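Local coordinates for protein chitosanase (Bacillus subtilis subsp. subtilis str. 168, PDB 7C6C) that hydrolyses internal beta-1,4 linkages between D-glucosamine residues of partly acetylated chitosan, as an endo-acting glycosidase of family 46, at residues A[56-60]-A[106-112]; A[133-138]-A[222-226]; A[159-163]-A[183-188]. One frame throughout, in Å; residues are numbered along the deposited sequence.

Overall arrangement
Contact 1 (56-60 with 106-112) lies on the other side of the chain's centre from contact 3 (159-163 with 183-188), their centres about 31 Å apart. Contact 2 (133-138 with 222-226) is nearer to contact 3, about 17 Å between centres and about 6 Å between nearest atoms, and the loop it closes encloses contact 3 in sequence. Helices 104-128 and 134-147 are consecutive in the chain, one serving contact 1 and the other contact 2. The side chain of the predicted proton donor Glu-19 lies about 10 Å from that of Gln-110 and about 7 Å from that of Arg-188. The bound 2-hydroxybutanedioic acid is about 13 Å from the side chain of Arg-188 and about 14 Å from that of Leu-135.

Contact 1. Residues A[56-60]-A[106-112]; sequences VVEVY and FRAAQDK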
loop_
_atom_site.group_PDB
_atom_site.type_symbol
_atom_site.label_atom_id
_atom_site.label_comp_id
_atom_site.label_asym_id
_atom_site.label_seq_id
_atom_site.Cartn_x
_atom_site.Cartn_y
_atom_site.Cartn_z
ATOM N N VAL A 56 -14.196 1.026 2.901
ATOM C CA VAL A 56 -14.183 0.069 4.003
ATOM C C VAL A 56 -15.459 0.185 4.827
ATOM O O VAL A 56 -16.103 -0.820 5.149
ATOM C CB VAL A 56 -12.924 0.237 4.869
ATOM C CG1 VAL A 56 -13.027 -0.658 6.101
ATOM C CG2 VAL A 56 -11.686 -0.086 4.065
ATOM N N VAL A 57 -15.837 1.412 5.190
ATOM C CA VAL A 57 -17.010 1.588 6.039
ATOM C C VAL A 57 -18.286 1.204 5.294
ATOM O O VAL A 57 -19.198 0.620 5.886
ATOM C CB VAL A 57 -17.052 3.004 6.649
ATOM C CG1 VAL A 57 -18.286 3.170 7.515
ATOM C CG2 VAL A 57 -15.785 3.265 7.465
ATOM N N GLU A 58 -18.359 1.477 3.983
ATOM C CA GLU A 58 -19.518 1.041 3.199
ATOM C C GLU A 58 -19.645 -0.475 3.204
ATOM O O GLU A 58 -20.742 -1.021 3.399
ATOM C CB GLU A 58 -19.374 1.508 1.750
ATOM C CG GLU A 58 -19.511 2.989 1.503
ATOM C CD GLU A 58 -19.006 3.362 0.111
ATOM O OE1 GLU A 58 -18.249 2.557 -0.490
ATOM O OE2 GLU A 58 -19.340 4.458 -0.388
ATOM N N VAL A 59 -18.530 -1.171 2.951
ATOM C CA VAL A 59 -18.539 -2.634 2.883
ATOM C C VAL A 59 -18.901 -3.217 4.242
ATOM O O VAL A 59 -19.733 -4.123 4.357
ATOM C CB VAL A 59 -17.178 -3.151 2.365
ATOM C CG1 VAL A 59 -17.026 -4.665 2.595
ATOM C CG2 VAL A 59 -17.002 -2.809 0.900
ATOM N N TYR A 60 -18.284 -2.687 5.299
ATOM C CA TYR A 60 -18.594 -3.135 6.649
ATOM C C TYR A 60 -20.063 -2.901 6.978
ATOM O O TYR A 60 -20.717 -3.762 7.579
ATOM C CB TYR A 60 -17.684 -2.395 7.633
ATOM C CG TYR A 60 -17.920 -2.706 9.091
ATOM C CD1 TYR A 60 -17.905 -4.013 9.563
ATOM C CD2 TYR A 60 -18.141 -1.685 10.001
ATOM C CE1 TYR A 60 -18.114 -4.292 10.905
ATOM C CE2 TYR A 60 -18.340 -1.951 11.343
ATOM C CZ TYR A 60 -18.337 -3.253 11.790
ATOM O OH TYR A 60 -18.561 -3.492 13.125
ATOM N N PHE A 106 -15.092 -6.584 10.600
ATOM C CA PHE A 106 -14.382 -5.382 10.185
ATOM C C PHE A 106 -13.091 -5.732 9.460
ATOM O O PHE A 106 -12.746 -5.101 8.452
ATOM C CB PHE A 106 -14.098 -4.481 11.380
ATOM C CG PHE A 106 -13.675 -3.091 10.987
ATOM C CD1 PHE A 106 -14.492 -2.314 10.171
ATOM C CD2 PHE A 106 -12.469 -2.546 11.429
ATOM C CE1 PHE A 106 -14.115 -1.034 9.797
ATOM C CE2 PHE A 106 -12.096 -1.259 11.063
ATOM C CZ PHE A 106 -12.914 -0.508 10.247
ATOM N N ARG A 107 -12.362 -6.731 9.961
ATOM C CA ARG A 107 -11.160 -7.174 9.269
ATOM C C ARG A 107 -11.496 -7.701 7.881
ATOM O O ARG A 107 -10.779 -7.416 6.913
ATOM C CB ARG A 107 -10.417 -8.221 10.100
ATOM C CG ARG A 107 -9.882 -7.668 11.418
ATOM C CD ARG A 107 -9.527 -8.756 12.410
ATOM N NE ARG A 107 -8.352 -9.511 11.992
ATOM C CZ ARG A 107 -7.106 -9.242 12.380
ATOM N NH1 ARG A 107 -6.866 -8.218 13.186
ATOM N NH2 ARG A 107 -6.095 -9.992 11.951
ATOM N N ALA A 108 -12.598 -8.452 7.761
ATOM C CA ALA A 108 -13.009 -8.975 6.460
ATOM C C ALA A 108 -13.340 -7.850 5.483
ATOM O O ALA A 108 -13.027 -7.943 4.289
ATOM C CB ALA A 108 -14.191 -9.934 6.621
ATOM N N ALA A 109 -13.975 -6.779 5.969
ATOM C CA ALA A 109 -14.274 -5.642 5.101
ATOM C C ALA A 109 -12.994 -4.988 4.604
ATOM O O ALA A 109 -12.875 -4.650 3.419
ATOM C CB ALA A 109 -15.135 -4.621 5.847
ATOM N N GLN A 110 -12.016 -4.811 5.497
ATOM C CA GLN A 110 -10.717 -4.299 5.067
ATOM C C GLN A 110 -10.055 -5.225 4.054
ATOM O O GLN A 110 -9.461 -4.759 3.075
ATOM C CB GLN A 110 -9.802 -4.091 6.267
ATOM C CG GLN A 110 -10.205 -2.942 7.169
ATOM C CD GLN A 110 -9.133 -2.622 8.180
ATOM O OE1 GLN A 110 -7.956 -2.530 7.832
ATOM N NE2 GLN A 110 -9.524 -2.465 9.440
ATOM N N ASP A 111 -10.118 -6.538 4.282
ATOM C CA ASP A 111 -9.514 -7.471 3.336
ATOM C C ASP A 111 -10.181 -7.367 1.971
ATOM O O ASP A 111 -9.512 -7.449 0.936
ATOM C CB ASP A 111 -9.626 -8.907 3.851
ATOM C CG ASP A 111 -8.742 -9.188 5.047
ATOM O OD1 ASP A 111 -7.818 -8.396 5.324
ATOM O OD2 ASP A 111 -8.969 -10.231 5.698
ATOM N N LYS A 112 -11.505 -7.203 1.950
ATOM C CA LYS A 112 -12.213 -7.120 0.677
ATOM C C LYS A 112 -11.824 -5.861 -0.089
ATOM O O LYS A 112 -11.551 -5.918 -1.291
ATOM C CB LYS A 112 -13.721 -7.173 0.908
ATOM C CG LYS A 112 -14.509 -7.011 -0.371
ATOM C CD LYS A 112 -16.001 -7.280 -0.176
ATOM C CE LYS A 112 -16.865 -6.182 -0.802
ATOM N NZ LYS A 112 -18.200 -6.677 -1.222
#
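Ala-109 is the small bump at the centre of this helix-helix contact: its CB enters the shallow hollow between Val-56, Val-59 and Tyr-60, 3.7 Å from Tyr-60 N and 3.8 Å from Val-59 CG1. With so short a side chain at the crossing, the two segment axes come within 8.6 Å, at 126° between their N-to-C directions. Larger groups fill in around it. The ring of Phe-106 points an edge at one face of the Tyr-60 ring in a T-shaped stack, with centroids 5.0 Å apart and planes at 73°. Phe-106 CD1 does the touching, 3.6 Å from Tyr-60 CG and offset toward the rim of the tyrosine ring. Val-56 supplies another bump: chi1 of 173° sets CG1 anti to the backbone N, on the side facing helix 104-128, where it fits between Phe-106 CE1 and Gln-110 CG, the latter 3.8 Å away. At the other end, the aliphatic part of Lys-112 is laid across Val-59, and its CE meets both methyls, CG1 at 3.7 Å. No hydrogen bond joins the segments. This oblique helix-helix packing joins helix 52-63 to the N-terminal part of the long helix 104-128, where the Gln-110 amide accepts from Arg-43 N and donates to Tyr-27 O. Further outward, Trp-97 makes a second edge-to-face pair with Phe-106, Val-113 of helix 104-128 touches Val-56 and Val-59, Phe-46 of strand 46-47 touches Val-56 and Gln-110, and helix 73-82 packs on Val-57 and Glu-58.

Contact 2. Residues A[133-138]-A[222-226]; sequences TALARA and NYNLN
The Tyr-223 ring has Leu-135 CD2 over one face, 3.9 Å from Tyr-223 CD2, and Thr-133 OG1 at its edge, near the ring plane. Leu-135 gets there with CG anti to its backbone N (chi1 175°), while the threonine side chain runs beside that of Tyr-223 and points the same way. The amide of Asn-224 turns its OD1 to a bridging water, which donates to OD1 at 2.7 Å and accepts from Ala-134 N. At the backbone, Leu-135 N donates to Tyr-223 O over 2.9 Å, with an N-H...O angle of 157° and the donor tilted 30° from the carbonyl plane. Here a type I beta turn, Asn-222 to Leu-225, docks on the first turn of helix 134-147. Thr-133 is the N-cap of that helix, its OG1 accepting from Ala-136 N at 3.1 Å; the same hydroxyl also hydrogen-bonds Glu-177 of helix 177-193. The Asn-222 side chain braces the loop from within, OD1 taking Asn-226 N and ND2 reaching Asn-226 O, nearly in its own amide plane. Leu-225, closing the turn, packs its side chain on the helix: CD2 lies 3.9 Å from Ala-138 CB, CD1 meets Leu-135 CD1 and CB meets Ala-134 CB. Helix 5-20 joins on this side, Gln-7 and Arg-10 donating to the carbonyls of Asn-224 and Leu-225, respectively.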
loop_
_atom_site.group_PDB
_atom_site.type_symbol
_atom_site.label_atom_id
_atom_site.label_comp_id
_atom_site.label_asym_id
_atom_site.label_seq_id
_atom_site.Cartn_x
_atom_site.Cartn_y
_atom_site.Cartn_z
ATOM N N THR A 133 8.207 -12.854 -11.572
ATOM C CA THR A 133 8.777 -13.186 -10.276
ATOM C C THR A 133 7.865 -12.741 -9.144
ATOM O O THR A 133 7.184 -11.713 -9.220
ATOM C CB THR A 133 10.172 -12.582 -10.070
ATOM O OG1 THR A 133 10.079 -11.155 -9.960
ATOM C CG2 THR A 133 11.135 -12.977 -11.191
ATOM N N ALA A 134 7.876 -13.527 -8.072
ATOM C CA ALA A 134 7.110 -13.156 -6.893
ATOM C C ALA A 134 7.611 -11.843 -6.306
ATOM O O ALA A 134 6.809 -11.028 -5.834
ATOM C CB ALA A 134 7.172 -14.276 -5.856
ATOM N N LEU A 135 8.931 -11.619 -6.314
ATOM C CA LEU A 135 9.451 -10.377 -5.751
ATOM C C LEU A 135 8.936 -9.168 -6.527
ATOM O O LEU A 135 8.497 -8.180 -5.935
ATOM C CB LEU A 135 10.979 -10.388 -5.693
ATOM C CG LEU A 135 11.602 -9.066 -5.226
ATOM C CD1 LEU A 135 11.117 -8.646 -3.830
ATOM C CD2 LEU A 135 13.112 -9.140 -5.261
ATOM N N ALA A 136 8.966 -9.224 -7.859
ATOM C CA ALA A 136 8.467 -8.078 -8.616
ATOM C C ALA A 136 6.988 -7.835 -8.338
ATOM O O ALA A 136 6.564 -6.687 -8.165
ATOM C CB ALA A 136 8.712 -8.266 -10.109
ATOM N N ARG A 137 6.192 -8.904 -8.272
ATOM C CA ARG A 137 4.777 -8.758 -7.940
ATOM C C ARG A 137 4.587 -8.182 -6.541
ATOM O O ARG A 137 3.698 -7.353 -6.321
ATOM C CB ARG A 137 4.058 -10.100 -8.088
ATOM C CG ARG A 137 3.922 -10.546 -9.535
ATOM C CD ARG A 137 3.292 -11.918 -9.646
ATOM N NE ARG A 137 3.307 -12.385 -11.030
ATOM C CZ ARG A 137 3.272 -13.663 -11.399
ATOM N NH1 ARG A 137 3.214 -14.623 -10.488
ATOM N NH2 ARG A 137 3.300 -13.979 -12.686
ATOM N N ALA A 138 5.421 -8.602 -5.585
ATOM C CA ALA A 138 5.345 -8.045 -4.238
ATOM C C ALA A 138 5.695 -6.562 -4.230
ATOM O O ALA A 138 5.082 -5.773 -3.499
ATOM C CB ALA A 138 6.270 -8.820 -3.304
ATOM N N ASN A 222 16.611 -13.558 -4.128
ATOM C CA ASN A 222 15.429 -14.238 -3.596
ATOM C C ASN A 222 14.168 -13.780 -4.336
ATOM O O ASN A 222 13.201 -13.294 -3.745
ATOM C CB ASN A 222 15.331 -14.009 -2.088
ATOM C CG ASN A 222 14.246 -14.834 -1.430
ATOM O OD1 ASN A 222 13.756 -15.812 -2.002
ATOM N ND2 ASN A 222 13.860 -14.444 -0.210
ATOM N N TYR A 223 14.185 -13.944 -5.667
ATOM C CA TYR A 223 13.085 -13.459 -6.501
ATOM C C TYR A 223 11.814 -14.284 -6.357
ATOM O O TYR A 223 10.736 -13.799 -6.716
ATOM C CB TYR A 223 13.512 -13.355 -7.963
ATOM C CG TYR A 223 14.413 -12.176 -8.227
ATOM C CD1 TYR A 223 15.783 -12.279 -8.028
ATOM C CD2 TYR A 223 13.902 -10.958 -8.663
ATOM C CE1 TYR A 223 16.622 -11.214 -8.262
ATOM C CE2 TYR A 223 14.738 -9.878 -8.894
ATOM C CZ TYR A 223 16.103 -10.020 -8.692
ATOM O OH TYR A 223 16.966 -8.972 -8.918
ATOM N N ASN A 224 11.905 -15.507 -5.840
ATOM C CA ASN A 224 10.715 -16.292 -5.541
ATOM C C ASN A 224 10.121 -15.961 -4.181
ATOM O O ASN A 224 9.091 -16.541 -3.813
ATOM C CB ASN A 224 11.008 -17.791 -5.621
ATOM C CG ASN A 224 9.754 -18.615 -5.859
ATOM O OD1 ASN A 224 8.952 -18.309 -6.741
ATOM N ND2 ASN A 224 9.572 -19.655 -5.066
ATOM N N LEU A 225 10.744 -15.054 -3.431
ATOM C CA LEU A 225 10.242 -14.645 -2.120
ATOM C C LEU A 225 10.082 -15.854 -1.202
ATOM O O LEU A 225 9.060 -16.026 -0.535
ATOM C CB LEU A 225 8.940 -13.839 -2.228
ATOM C CG LEU A 225 8.703 -12.704 -1.230
ATOM C CD1 LEU A 225 9.799 -11.655 -1.284
ATOM C CD2 LEU A 225 7.351 -12.071 -1.507
ATOM N N ASN A 226 11.105 -16.708 -1.198
ATOM C CA ASN A 226 11.170 -17.822 -0.266
ATOM C C ASN A 226 11.476 -17.310 1.139
ATOM O O ASN A 226 12.026 -16.224 1.330
ATOM C CB ASN A 226 12.279 -18.789 -0.679
ATOM C CG ASN A 226 12.011 -19.469 -2.010
ATOM O OD1 ASN A 226 10.868 -19.663 -2.407
ATOM N ND2 ASN A 226 13.073 -19.852 -2.693
HETATM O O HOH W 1 8.862 -16.268 -8.565
#

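Contact 3. Residues A[159-163]-A[183-188]; sequences LIKRT and KFLDVR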
loop_
_atom_site.group_PDB
_atom_site.type_symbol
_atom_site.label_atom_id
_atom_site.label_comp_id
_atom_site.label_asym_id
_atom_site.label_seq_id
_atom_site.Cartn_x
_atom_site.Cartn_y
_atom_site.Cartn_z
ATOM N N LEU A 159 4.454 5.179 -12.333
ATOM C CA LEU A 159 5.775 4.617 -12.063
ATOM C C LEU A 159 6.108 3.489 -13.032
ATOM O O LEU A 159 7.249 3.386 -13.498
ATOM C CB LEU A 159 5.856 4.120 -10.620
ATOM C CG LEU A 159 5.654 5.182 -9.537
ATOM C CD1 LEU A 159 5.891 4.584 -8.174
ATOM C CD2 LEU A 159 6.544 6.401 -9.751
ATOM N N ILE A 160 5.134 2.626 -13.337
ATOM C CA ILE A 160 5.360 1.556 -14.308
ATOM C C ILE A 160 5.755 2.141 -15.657
ATOM O O ILE A 160 6.731 1.709 -16.282
ATOM C CB ILE A 160 4.121 0.649 -14.423
ATOM C CG1 ILE A 160 3.937 -0.199 -13.165
ATOM C CG2 ILE A 160 4.218 -0.245 -15.659
ATOM C CD1 ILE A 160 2.631 -0.959 -13.147
ATOM N N LYS A 161 5.003 3.143 -16.124
ATOM C CA LYS A 161 5.284 3.719 -17.435
ATOM C C LYS A 161 6.642 4.410 -17.466
ATOM O O LYS A 161 7.380 4.293 -18.452
ATOM C CB LYS A 161 4.167 4.677 -17.847
ATOM C CG LYS A 161 2.875 3.977 -18.238
ATOM C CD LYS A 161 1.831 4.955 -18.750
ATOM C CE LYS A 161 1.378 5.913 -17.662
ATOM N NZ LYS A 161 0.307 6.827 -18.164
ATOM N N ARG A 162 6.998 5.127 -16.398
ATOM C CA ARG A 162 8.303 5.778 -16.365
ATOM C C ARG A 162 9.429 4.755 -16.360
ATOM O O ARG A 162 10.470 4.968 -16.992
ATOM C CB ARG A 162 8.406 6.721 -15.168
ATOM C CG ARG A 162 7.526 7.943 -15.322
ATOM C CD ARG A 162 8.139 9.184 -14.713
ATOM N NE ARG A 162 8.145 9.138 -13.257
ATOM C CZ ARG A 162 7.133 9.534 -12.490
ATOM N NH1 ARG A 162 6.017 9.998 -13.037
ATOM N NH2 ARG A 162 7.241 9.462 -11.175
ATOM N N THR A 163 9.233 3.638 -15.654
ATOM C CA THR A 163 10.213 2.559 -15.669
ATOM C C THR A 163 10.335 1.954 -17.061
ATOM O O THR A 163 11.447 1.752 -17.567
ATOM C CB THR A 163 9.819 1.494 -14.648
ATOM O OG1 THR A 163 9.750 2.086 -13.347
ATOM C CG2 THR A 163 10.845 0.380 -14.630
ATOM N N LYS A 183 15.412 -0.902 -12.049
ATOM C CA LYS A 183 15.061 0.425 -12.539
ATOM C C LYS A 183 13.755 0.911 -11.923
ATOM O O LYS A 183 13.616 2.102 -11.618
ATOM C CB LYS A 183 14.994 0.429 -14.065
ATOM C CG LYS A 183 16.279 -0.046 -14.727
ATOM C CD LYS A 183 16.797 0.942 -15.765
ATOM C CE LYS A 183 18.075 0.430 -16.429
ATOM N NZ LYS A 183 18.901 1.529 -17.013
ATOM N N PHE A 184 12.788 0.006 -11.728
ATOM C CA PHE A 184 11.544 0.383 -11.066
ATOM C C PHE A 184 11.810 0.903 -9.660
ATOM O O PHE A 184 11.238 1.917 -9.243
ATOM C CB PHE A 184 10.592 -0.810 -11.008
ATOM C CG PHE A 184 9.229 -0.459 -10.480
ATOM C CD1 PHE A 184 8.968 -0.462 -9.118
ATOM C CD2 PHE A 184 8.213 -0.086 -11.348
ATOM C CE1 PHE A 184 7.719 -0.116 -8.640
ATOM C CE2 PHE A 184 6.961 0.253 -10.873
ATOM C CZ PHE A 184 6.716 0.239 -9.519
ATOM N N LEU A 185 12.667 0.210 -8.910
ATOM C CA LEU A 185 12.988 0.658 -7.560
ATOM C C LEU A 185 13.658 2.030 -7.585
ATOM O O LEU A 185 13.390 2.872 -6.722
ATOM C CB LEU A 185 13.835 -0.399 -6.845
ATOM C CG LEU A 185 13.084 -1.700 -6.530
ATOM C CD1 LEU A 185 14.058 -2.816 -6.163
ATOM C CD2 LEU A 185 12.087 -1.479 -5.404
ATOM N N ASP A 186 14.507 2.284 -8.589
ATOM C CA ASP A 186 15.101 3.609 -8.758
ATOM C C ASP A 186 14.031 4.666 -9.014
ATOM O O ASP A 186 14.058 5.755 -8.426
ATOM C CB ASP A 186 16.072 3.598 -9.939
ATOM C CG ASP A 186 17.343 2.838 -9.654
ATOM O OD1 ASP A 186 17.603 2.500 -8.481
ATOM O OD2 ASP A 186 18.098 2.599 -10.622
ATOM N N VAL A 187 13.101 4.368 -9.924
ATOM C CA VAL A 187 12.029 5.301 -10.255
ATOM C C VAL A 187 11.166 5.572 -9.031
ATOM O O VAL A 187 10.789 6.717 -8.755
ATOM C CB VAL A 187 11.208 4.748 -11.436
ATOM C CG1 VAL A 187 9.884 5.485 -11.571
ATOM C CG2 VAL A 187 12.011 4.835 -12.732
ATOM N N ARG A 188 10.843 4.526 -8.273
ATOM C CA ARG A 188 10.032 4.720 -7.077
ATOM C C ARG A 188 10.772 5.545 -6.033
ATOM O O ARG A 188 10.181 6.435 -5.412
ATOM C CB ARG A 188 9.591 3.374 -6.505
ATOM C CG ARG A 188 8.669 3.533 -5.319
ATOM C CD ARG A 188 8.072 2.215 -4.869
ATOM N NE ARG A 188 7.173 2.437 -3.745
ATOM C CZ ARG A 188 6.773 1.492 -2.902
ATOM N NH1 ARG A 188 7.184 0.237 -3.063
ATOM N NH2 ARG A 188 5.966 1.810 -1.893
HETATM O O HOH W 2 10.002 8.809 -10.474
#
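Thr-163 and Val-187 meet at the centre of this helix crossing, with Thr-163 OG1 3.6 Å from Val-187 CB and also 3.3 Å from Phe-184 CD2. Thr-163 CG2 lies against the backbone at Phe-184 N. Around them, Phe-184 CE2 touches Ile-160 CG1 at 3.8 Å and Leu-159 CB at 4.0 Å; Phe-184 CG, anti to the backbone N (chi1 -173°), carries the ring toward helix 156-167. The Leu-159 and Val-187 side chains run antiparallel alongside each other, Leu-159 CD2 against Val-187 CG1, while Leu-159 CD1 rests on Arg-188 CG.

Thr-163 OG1 spends its proton inside its own helix, on Leu-159 O at 2.8 Å. That carbonyl is gripped twice, Thr-163 N reaching it from the opposite face of its plane. At the outer margin a water lies at the edge of the Arg-162 guanidinium, in its plane, accepting from NH2 at 2.9 Å and donating to Val-187 O; Arg-162 NH1 donates a hydrogen bond to Pro-153 O.

The axes of segments 159-163 and 183-188, on helices 156-167 and 177-193, approach to 9.1 Å, with 123° between their N-to-C directions. The pair carries Arg-188 close to the predicted proton donor Glu-19, its guanidinium held by Asp-142, Gln-146 and His-147 of helix 134-147. That helix also covers Phe-184 with Met-140 and Thr-143, while helix 209-219 packs on Leu-185 and Arg-188.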